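PcyX_EBK42635 (Marine metagenome, PDB 5OWG) probably reduces biliverdin to phycoerythrobilin in a four-electron reaction, as a ferredoxin-dependent bilin reductase of oceanic phage type. Local coordinates at residues N197-H202 against N230-V235; A76-F81 against P89-D94. All coordinates share one frame; numbering follows the deposited sequence.

Contact 1: N197-H202 against N230-V235; sequences NYYSEH and NLFPFV
Tyr199, Ser200 and Asn197 form the side of helix 189-204 against which the chain packs after helix 220-229 ends, chiefly through Phe232 and Phe234. Tyr199 and Phe232 make a T-shaped pair: the tyrosine edge points at the phenylalanine face, with ring planes at 87° and centroids 5.7 Å apart. CE1 of Tyr199 comes within 3.9 Å of CE1 of Phe232. The tyrosine ring gets there because its CG lies anti to the backbone N (chi1 170°). Ser200 is small enough to let the chain come close, and its OG sits 3.3 Å from CB of Phe232. That hydroxyl is not left without a partner in this apolar place, for it bonds to the carbonyl of Gln196 one turn back. Nearly one turn earlier in the helix than Ser200, Asn197 lies at the rim of the Phe234 ring, its CG 3.5 Å from CD1 of Phe234; its flat amide can stand against that edge, nearly perpendicular to the ring (89°). Its OD1 approaches CG1 of Val235 at 3.8 Å. No hydrogen bond joins 197-202 to 230-235, so the fit rests on the shapes of aromatic rings, a short serine and an amide, while the loop carbonyls of Phe232 and Leu231 are secured by the side chains of Gln204, two residues past the helical segment, and Arg59 of strand 57-67, respectively.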
ATOM      1  N   ASN A 197      -9.791   5.162   9.437  1.00 70.45           N
ATOM      2  CA  ASN A 197      -8.894   5.364  10.572  1.00 84.72           C
ATOM      3  C   ASN A 197      -8.804   4.108  11.430  1.00 85.87           C
ATOM      4  O   ASN A 197      -7.707   3.651  11.771  1.00 83.13           O
ATOM      5  CB  ASN A 197      -9.369   6.553  11.407  1.00 72.72           C
ATOM      6  CG  ASN A 197      -9.137   7.880  10.716  1.00 69.66           C
ATOM      7  OD1 ASN A 197      -8.710   7.928   9.563  1.00 77.81           O
ATOM      8  ND2 ASN A 197      -9.421   8.970  11.421  1.00 75.03           N
ATOM      9  N   TYR A 198      -9.956   3.542  11.802  1.00 82.38           N
ATOM     10  CA  TYR A 198      -9.970   2.305  12.577  1.00 90.32           C
ATOM     11  C   TYR A 198      -9.063   1.255  11.950  1.00 87.15           C
ATOM     12  O   TYR A 198      -8.378   0.507  12.657  1.00 87.65           O
ATOM     13  CB  TYR A 198     -11.403   1.784  12.691  1.00 97.71           C
ATOM     14  CG  TYR A 198     -11.556   0.521  13.511  1.00109.14           C
ATOM     15  CD1 TYR A 198     -11.666   0.576  14.895  1.00113.38           C
ATOM     16  CD2 TYR A 198     -11.606  -0.726  12.900  1.00102.56           C
ATOM     17  CE1 TYR A 198     -11.811  -0.575  15.648  1.00115.27           C
ATOM     18  CE2 TYR A 198     -11.752  -1.882  13.643  1.00111.99           C
ATOM     19  CZ  TYR A 198     -11.854  -1.801  15.017  1.00115.67           C
ATOM     20  OH  TYR A 198     -11.999  -2.951  15.758  1.00112.72           O
ATOM     21  N   TYR A 199      -9.046   1.186  10.617  1.00 81.73           N
ATOM     22  CA  TYR A 199      -8.118   0.298   9.926  1.00 79.82           C
ATOM     23  C   TYR A 199      -6.678   0.754  10.119  1.00 82.10           C
ATOM     24  O   TYR A 199      -5.766  -0.075  10.222  1.00 77.15           O
ATOM     25  CB  TYR A 199      -8.477   0.238   8.441  1.00 67.59           C
ATOM     26  CG  TYR A 199      -7.451  -0.448   7.565  1.00 63.89           C
ATOM     27  CD1 TYR A 199      -6.349   0.244   7.077  1.00 66.30           C
ATOM     28  CD2 TYR A 199      -7.594  -1.783   7.208  1.00 61.10           C
ATOM     29  CE1 TYR A 199      -5.413  -0.376   6.273  1.00 68.89           C
ATOM     30  CE2 TYR A 199      -6.663  -2.411   6.402  1.00 69.01           C
ATOM     31  CZ  TYR A 199      -5.577  -1.702   5.936  1.00 72.85           C
ATOM     32  OH  TYR A 199      -4.647  -2.324   5.135  1.00 72.65           O
ATOM     33  N   SER A 200      -6.454   2.070  10.171  1.00 77.68           N
ATOM     34  CA  SER A 200      -5.100   2.586  10.347  1.00 82.26           C
ATOM     35  C   SER A 200      -4.615   2.376  11.776  1.00 92.11           C
ATOM     36  O   SER A 200      -3.442   2.053  11.997  1.00 87.48           O
ATOM     37  CB  SER A 200      -5.055   4.066   9.972  1.00 67.67           C
ATOM     38  OG  SER A 200      -5.296   4.244   8.587  1.00 64.44           O
ATOM     39  N   GLU A 201      -5.499   2.559  12.758  1.00 95.82           N
ATOM     40  CA  GLU A 201      -5.152   2.264  14.143  1.00 82.41           C
ATOM     41  C   GLU A 201      -4.664   0.827  14.285  1.00 83.54           C
ATOM     42  O   GLU A 201      -3.565   0.575  14.792  1.00 66.69           O
ATOM     43  CB  GLU A 201      -6.361   2.518  15.047  1.00 96.86           C
ATOM     44  CG  GLU A 201      -6.348   1.736  16.357  1.00101.55           C
ATOM     45  CD  GLU A 201      -7.511   2.096  17.258  1.00107.38           C
ATOM     46  OE1 GLU A 201      -8.419   2.820  16.799  1.00110.72           O
ATOM     47  OE2 GLU A 201      -7.520   1.656  18.427  1.00 99.31           O
ATOM     48  N   HIS A 202      -5.477  -0.131  13.836  1.00 93.08           N
ATOM     49  CA  HIS A 202      -5.154  -1.540  14.029  1.00 94.55           C
ATOM     50  C   HIS A 202      -3.929  -1.983  13.241  1.00 91.75           C
ATOM     51  O   HIS A 202      -3.305  -2.982  13.614  1.00 92.81           O
ATOM     52  CB  HIS A 202      -6.353  -2.408  13.644  1.00103.00           C
ATOM     53  CG  HIS A 202      -7.280  -2.694  14.784  1.00104.92           C
ATOM     54  ND1 HIS A 202      -7.110  -3.772  15.625  1.00101.24           N
ATOM     55  CD2 HIS A 202      -8.380  -2.041  15.226  1.00107.70           C
ATOM     56  CE1 HIS A 202      -8.068  -3.774  16.535  1.00108.01           C
ATOM     57  NE2 HIS A 202      -8.852  -2.733  16.316  1.00107.60           N
ATOM     58  N   ASN A 230       3.480   8.728   8.026  1.00 44.07           N
ATOM     59  CA  ASN A 230       3.492   8.589   6.574  1.00 40.88           C
ATOM     60  C   ASN A 230       3.223   7.158   6.124  1.00 36.32           C
ATOM     61  O   ASN A 230       3.612   6.786   5.010  1.00 47.11           O
ATOM     62  CB  ASN A 230       4.837   9.059   6.009  1.00 36.55           C
ATOM     63  CG  ASN A 230       4.997  10.563   6.068  1.00 54.92           C
ATOM     64  OD1 ASN A 230       5.603  11.097   6.997  1.00 45.11           O
ATOM     65  ND2 ASN A 230       4.448  11.257   5.075  1.00 40.66           N
ATOM     66  N   LEU A 231       2.571   6.350   6.956  1.00 40.46           N
ATOM     67  CA  LEU A 231       2.262   4.967   6.614  1.00 51.89           C
ATOM     68  C   LEU A 231       0.761   4.754   6.474  1.00 42.96           C
ATOM     69  O   LEU A 231       0.295   4.389   5.390  1.00 56.32           O
ATOM     70  CB  LEU A 231       2.859   4.034   7.675  1.00 48.52           C
ATOM     71  CG  LEU A 231       2.405   2.576   7.593  1.00 54.39           C
ATOM     72  CD1 LEU A 231       2.571   2.024   6.183  1.00 47.03           C
ATOM     73  CD2 LEU A 231       3.151   1.716   8.599  1.00 66.86           C
ATOM     74  N   PHE A 232      -0.007   4.966   7.538  1.00 47.24           N
ATOM     75  CA  PHE A 232      -1.467   5.003   7.474  1.00 57.93           C
ATOM     76  C   PHE A 232      -1.928   6.278   8.164  1.00 42.69           C
ATOM     77  O   PHE A 232      -2.467   6.243   9.278  1.00 49.08           O
ATOM     78  CB  PHE A 232      -2.088   3.762   8.114  1.00 58.50           C
ATOM     79  CG  PHE A 232      -1.711   2.485   7.429  1.00 57.98           C
ATOM     80  CD1 PHE A 232      -2.205   2.189   6.171  1.00 65.93           C
ATOM     81  CD2 PHE A 232      -0.866   1.580   8.041  1.00 65.68           C
ATOM     82  CE1 PHE A 232      -1.854   1.017   5.534  1.00 64.82           C
ATOM     83  CE2 PHE A 232      -0.506   0.411   7.405  1.00 62.81           C
ATOM     84  CZ  PHE A 232      -1.007   0.126   6.153  1.00 72.36           C
ATOM     85  N   PRO A 233      -1.724   7.428   7.528  1.00 47.99           N
ATOM     86  CA  PRO A 233      -2.065   8.696   8.178  1.00 54.57           C
ATOM     87  C   PRO A 233      -3.556   8.809   8.433  1.00 69.98           C
ATOM     88  O   PRO A 233      -4.384   8.276   7.690  1.00 59.68           O
ATOM     89  CB  PRO A 233      -1.596   9.756   7.171  1.00 54.94           C
ATOM     90  CG  PRO A 233      -0.683   9.034   6.229  1.00 59.13           C
ATOM     91  CD  PRO A 233      -1.196   7.637   6.171  1.00 52.67           C
ATOM     92  N   PHE A 234      -3.891   9.513   9.508  1.00 69.72           N
ATOM     93  CA  PHE A 234      -5.277   9.829   9.799  1.00 72.80           C
ATOM     94  C   PHE A 234      -5.691  11.079   9.033  1.00 69.41           C
ATOM     95  O   PHE A 234      -4.864  11.929   8.693  1.00 60.34           O
ATOM     96  CB  PHE A 234      -5.476  10.038  11.299  1.00 81.92           C
ATOM     97  CG  PHE A 234      -5.103   8.845  12.130  1.00 80.64           C
ATOM     98  CD1 PHE A 234      -6.027   7.843  12.380  1.00 84.29           C
ATOM     99  CD2 PHE A 234      -3.831   8.724  12.662  1.00 68.70           C
ATOM    100  CE1 PHE A 234      -5.687   6.744  13.143  1.00 80.19           C
ATOM    101  CE2 PHE A 234      -3.486   7.625  13.426  1.00 78.83           C
ATOM    102  CZ  PHE A 234      -4.416   6.634  13.666  1.00 87.37           C
ATOM    103  N   VAL A 235      -6.988  11.180   8.756  1.00 70.88           N
ATOM    104  CA  VAL A 235      -7.542  12.278   7.973  1.00 77.23           C
ATOM    105  C   VAL A 235      -8.304  13.202   8.912  1.00 72.76           C
ATOM    106  O   VAL A 235      -8.942  12.745   9.867  1.00 73.49           O
ATOM    107  CB  VAL A 235      -8.449  11.769   6.829  1.00 67.78           C
ATOM    108  CG1 VAL A 235      -8.222  10.278   6.568  1.00 51.12           C
ATOM    109  CG2 VAL A 235      -9.927  12.049   7.114  1.00 65.04           C
TER

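Contact 2: A76-F81 against P89-D94; sequences AHLCLF and PIYGFD
Strands 76-81 and 90-94 run antiparallel, their axes 4.8 Å apart and their directions at 178°. Leu78 and Phe93 form a hydrogen-bonded pair, with Leu78 N to Phe93 O at 2.9 Å and Phe93 N to Leu78 O at 2.8 Å. The neighbouring pairs His77-Asp94 and Cys79-Gly92 are non-hydrogen-bonded, and from these His77, Cys79 and Asp94 project to one face of the sheet. There the imidazole and carboxylate lie side by side, 14° from coplanar, with His77 ND1 turned to Asp94 OD1. The modelled separation of these two atoms, 2.3 Å, is so short that its exact value is doubtful. Histidine suits the place in that a flat imidazole, its CG anti to the backbone N (chi1 165°), presents its ND1 edge to the nearly coplanar carboxylate. On the same face of the sheet, SG of Cys79 meets CG2 of Ile90 at 3.5 Å. Ile90 also sends CD1 to CE1 of Phe81, 3.4 Å away, while its CG2 lies over a face of that ring. On the other face Leu78 CD2 touches Tyr91 CE1 at 3.5 Å; the branched leucine packs obliquely against the ring of a tyrosine whose OH is hydrogen-bonded to the carbonyl of Ala169. Phe93, beside them, packs on Ile165 and Ala169. The pair is a beta hairpin of the fourth and fifth strands of the six-stranded antiparallel sheet in the alpha/beta/alpha sandwich of ferredoxin-dependent bilin reductases, where Tyr91 and Phe93 pack on helix 161-179 and the other face sets His77-Asp94 beside Cys79, Ile90 and Phe81.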
ATOM      1  N   ALA A  76       8.194  -4.827   0.082  1.00 51.14           N
ATOM      2  CA  ALA A  76       7.358  -3.829  -0.560  1.00 47.72           C
ATOM      3  C   ALA A  76       6.021  -3.770   0.158  1.00 47.12           C
ATOM      4  O   ALA A  76       5.525  -4.777   0.672  1.00 40.32           O
ATOM      5  CB  ALA A  76       7.153  -4.133  -2.049  1.00 64.67           C
ATOM      6  N   HIS A  77       5.449  -2.571   0.191  1.00 43.38           N
ATOM      7  CA  HIS A  77       4.149  -2.332   0.798  1.00 50.96           C
ATOM      8  C   HIS A  77       3.346  -1.446  -0.137  1.00 36.85           C
ATOM      9  O   HIS A  77       3.865  -0.458  -0.663  1.00 34.45           O
ATOM     10  CB  HIS A  77       4.298  -1.677   2.178  1.00 42.96           C
ATOM     11  CG  HIS A  77       3.034  -1.076   2.707  1.00 33.41           C
ATOM     12  ND1 HIS A  77       2.129  -1.792   3.461  1.00 53.14           N
ATOM     13  CD2 HIS A  77       2.527   0.176   2.601  1.00 47.54           C
ATOM     14  CE1 HIS A  77       1.118  -1.009   3.793  1.00 54.73           C
ATOM     15  NE2 HIS A  77       1.334   0.189   3.283  1.00 56.44           N
ATOM     16  N   LEU A  78       2.085  -1.811  -0.355  1.00 42.99           N
ATOM     17  CA  LEU A  78       1.218  -1.086  -1.276  1.00 37.20           C
ATOM     18  C   LEU A  78      -0.180  -1.041  -0.685  1.00 39.26           C
ATOM     19  O   LEU A  78      -0.768  -2.088  -0.397  1.00 38.24           O
ATOM     20  CB  LEU A  78       1.207  -1.745  -2.660  1.00 45.61           C
ATOM     21  CG  LEU A  78       0.360  -1.057  -3.735  1.00 43.75           C
ATOM     22  CD1 LEU A  78       0.889   0.332  -4.063  1.00 38.16           C
ATOM     23  CD2 LEU A  78       0.307  -1.909  -4.991  1.00 45.92           C
ATOM     24  N   CYS A  79      -0.709   0.168  -0.510  1.00 42.28           N
ATOM     25  CA  CYS A  79      -2.014   0.362   0.100  1.00 32.12           C
ATOM     26  C   CYS A  79      -2.758   1.458  -0.646  1.00 39.66           C
ATOM     27  O   CYS A  79      -2.162   2.444  -1.087  1.00 39.83           O
ATOM     28  CB  CYS A  79      -1.899   0.741   1.580  1.00 37.49           C
ATOM     29  SG  CYS A  79      -3.472   0.737   2.440  1.00 55.02           S
ATOM     30  N   LEU A  80      -4.072   1.276  -0.780  1.00 51.27           N
ATOM     31  CA  LEU A  80      -4.936   2.241  -1.452  1.00 56.13           C
ATOM     32  C   LEU A  80      -6.144   2.532  -0.575  1.00 42.51           C
ATOM     33  O   LEU A  80      -6.899   1.617  -0.231  1.00 50.03           O
ATOM     34  CB  LEU A  80      -5.395   1.722  -2.818  1.00 50.20           C
ATOM     35  CG  LEU A  80      -4.549   2.083  -4.041  1.00 40.89           C
ATOM     36  CD1 LEU A  80      -3.245   1.301  -4.068  1.00 33.91           C
ATOM     37  CD2 LEU A  80      -5.337   1.854  -5.326  1.00 49.55           C
ATOM     38  N   PHE A  81      -6.329   3.810  -0.221  1.00 34.18           N
ATOM     39  CA  PHE A  81      -7.522   4.263   0.484  1.00 28.20           C
ATOM     40  C   PHE A  81      -8.459   4.971  -0.486  1.00 43.68           C
ATOM     41  O   PHE A  81      -8.014   5.880  -1.202  1.00 44.69           O
ATOM     42  CB  PHE A  81      -7.152   5.218   1.616  1.00 53.05           C
ATOM     43  CG  PHE A  81      -6.587   4.542   2.833  1.00 51.03           C
ATOM     44  CD1 PHE A  81      -7.424   3.959   3.770  1.00 52.01           C
ATOM     45  CD2 PHE A  81      -5.221   4.513   3.054  1.00 50.35           C
ATOM     46  CE1 PHE A  81      -6.909   3.346   4.896  1.00 58.92           C
ATOM     47  CE2 PHE A  81      -4.699   3.902   4.180  1.00 52.37           C
ATOM     48  CZ  PHE A  81      -5.544   3.317   5.101  1.00 52.31           C
ATOM     49  N   PRO A  89     -13.615  -1.150   0.106  1.00 69.00           N
ATOM     50  CA  PRO A  89     -12.546  -1.746   0.916  1.00 73.53           C
ATOM     51  C   PRO A  89     -11.212  -1.038   0.735  1.00 74.85           C
ATOM     52  O   PRO A  89     -11.146   0.051   0.154  1.00 61.20           O
ATOM     53  CB  PRO A  89     -12.492  -3.193   0.408  1.00 67.59           C
ATOM     54  CG  PRO A  89     -12.989  -3.116  -0.991  1.00 68.53           C
ATOM     55  CD  PRO A  89     -14.017  -2.021  -1.012  1.00 63.69           C
ATOM     56  N   ILE A  90     -10.143  -1.653   1.233  1.00 65.18           N
ATOM     57  CA  ILE A  90      -8.794  -1.111   1.142  1.00 44.89           C
ATOM     58  C   ILE A  90      -7.918  -2.169   0.487  1.00 53.48           C
ATOM     59  O   ILE A  90      -7.692  -3.242   1.062  1.00 64.53           O
ATOM     60  CB  ILE A  90      -8.242  -0.717   2.521  1.00 55.50           C
ATOM     61  CG1 ILE A  90      -9.054   0.436   3.116  1.00 49.95           C
ATOM     62  CG2 ILE A  90      -6.766  -0.324   2.428  1.00 50.56           C
ATOM     63  CD1 ILE A  90      -8.917   0.557   4.621  1.00 56.85           C
ATOM     64  N   TYR A  91      -7.431  -1.877  -0.717  1.00 48.50           N
ATOM     65  CA  TYR A  91      -6.394  -2.704  -1.318  1.00 52.53           C
ATOM     66  C   TYR A  91      -5.154  -2.669  -0.439  1.00 61.06           C
ATOM     67  O   TYR A  91      -4.674  -1.594  -0.066  1.00 57.07           O
ATOM     68  CB  TYR A  91      -6.058  -2.205  -2.724  1.00 52.60           C
ATOM     69  CG  TYR A  91      -4.976  -2.990  -3.441  1.00 58.35           C
ATOM     70  CD1 TYR A  91      -3.629  -2.764  -3.178  1.00 57.92           C
ATOM     71  CD2 TYR A  91      -5.303  -3.940  -4.399  1.00 60.35           C
ATOM     72  CE1 TYR A  91      -2.640  -3.474  -3.838  1.00 61.88           C
ATOM     73  CE2 TYR A  91      -4.323  -4.654  -5.065  1.00 51.33           C
ATOM     74  CZ  TYR A  91      -2.994  -4.416  -4.781  1.00 69.89           C
ATOM     75  OH  TYR A  91      -2.016  -5.123  -5.442  1.00 54.28           O
ATOM     76  N   GLY A  92      -4.642  -3.845  -0.101  1.00 52.87           N
ATOM     77  CA  GLY A  92      -3.430  -3.939   0.681  1.00 63.16           C
ATOM     78  C   GLY A  92      -2.594  -5.104   0.209  1.00 59.23           C
ATOM     79  O   GLY A  92      -3.092  -6.226   0.115  1.00 57.48           O
ATOM     80  N   PHE A  93      -1.332  -4.847  -0.122  1.00 54.97           N
ATOM     81  CA  PHE A  93      -0.409  -5.888  -0.555  1.00 60.62           C
ATOM     82  C   PHE A  93       0.907  -5.683   0.173  1.00 59.40           C
ATOM     83  O   PHE A  93       1.500  -4.601   0.095  1.00 56.57           O
ATOM     84  CB  PHE A  93      -0.195  -5.857  -2.071  1.00 53.95           C
ATOM     85  CG  PHE A  93       0.709  -6.949  -2.578  1.00 57.60           C
ATOM     86  CD1 PHE A  93       0.218  -8.221  -2.823  1.00 72.07           C
ATOM     87  CD2 PHE A  93       2.051  -6.702  -2.805  1.00 57.83           C
ATOM     88  CE1 PHE A  93       1.048  -9.224  -3.288  1.00 59.43           C
ATOM     89  CE2 PHE A  93       2.886  -7.702  -3.273  1.00 71.39           C
ATOM     90  CZ  PHE A  93       2.383  -8.963  -3.514  1.00 61.82           C
ATOM     91  N   ASP A  94       1.356  -6.714   0.883  1.00 62.08           N
ATOM     92  CA  ASP A  94       2.597  -6.662   1.646  1.00 69.72           C
ATOM     93  C   ASP A  94       3.367  -7.945   1.390  1.00 59.14           C
ATOM     94  O   ASP A  94       2.848  -9.043   1.626  1.00 61.37           O
ATOM     95  CB  ASP A  94       2.323  -6.479   3.141  1.00 63.16           C
ATOM     96  CG  ASP A  94       1.703  -5.131   3.458  1.00 53.42           C
ATOM     97  OD1 ASP A  94       2.294  -4.102   3.074  1.00 69.74           O
ATOM     98  OD2 ASP A  94       0.623  -5.105   4.085  1.00 71.44           O
TER

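Contact 1 packs on part of the face of the sheet that carries His77 and Cys79 in contact 2, and the centres of the two contacts are about 12 Å apart. Phe232 is the chief go-between: its CZ comes within 3.4 Å of CE1 of His77 and its CE1 within 3.5 Å of SG of Cys79. Two helix residues add to the seam, with CG of Tyr199 3.4 Å from CD1 of Ile90 and OG of Ser200 3.6 Å from CZ of Phe81. In ferredoxin-dependent bilin reductases the bilin lies between the central sheet and the C-terminal helices, so the His77-Asp94 pair probably borders that pocket, with contact 1 forming part of the surrounding wall.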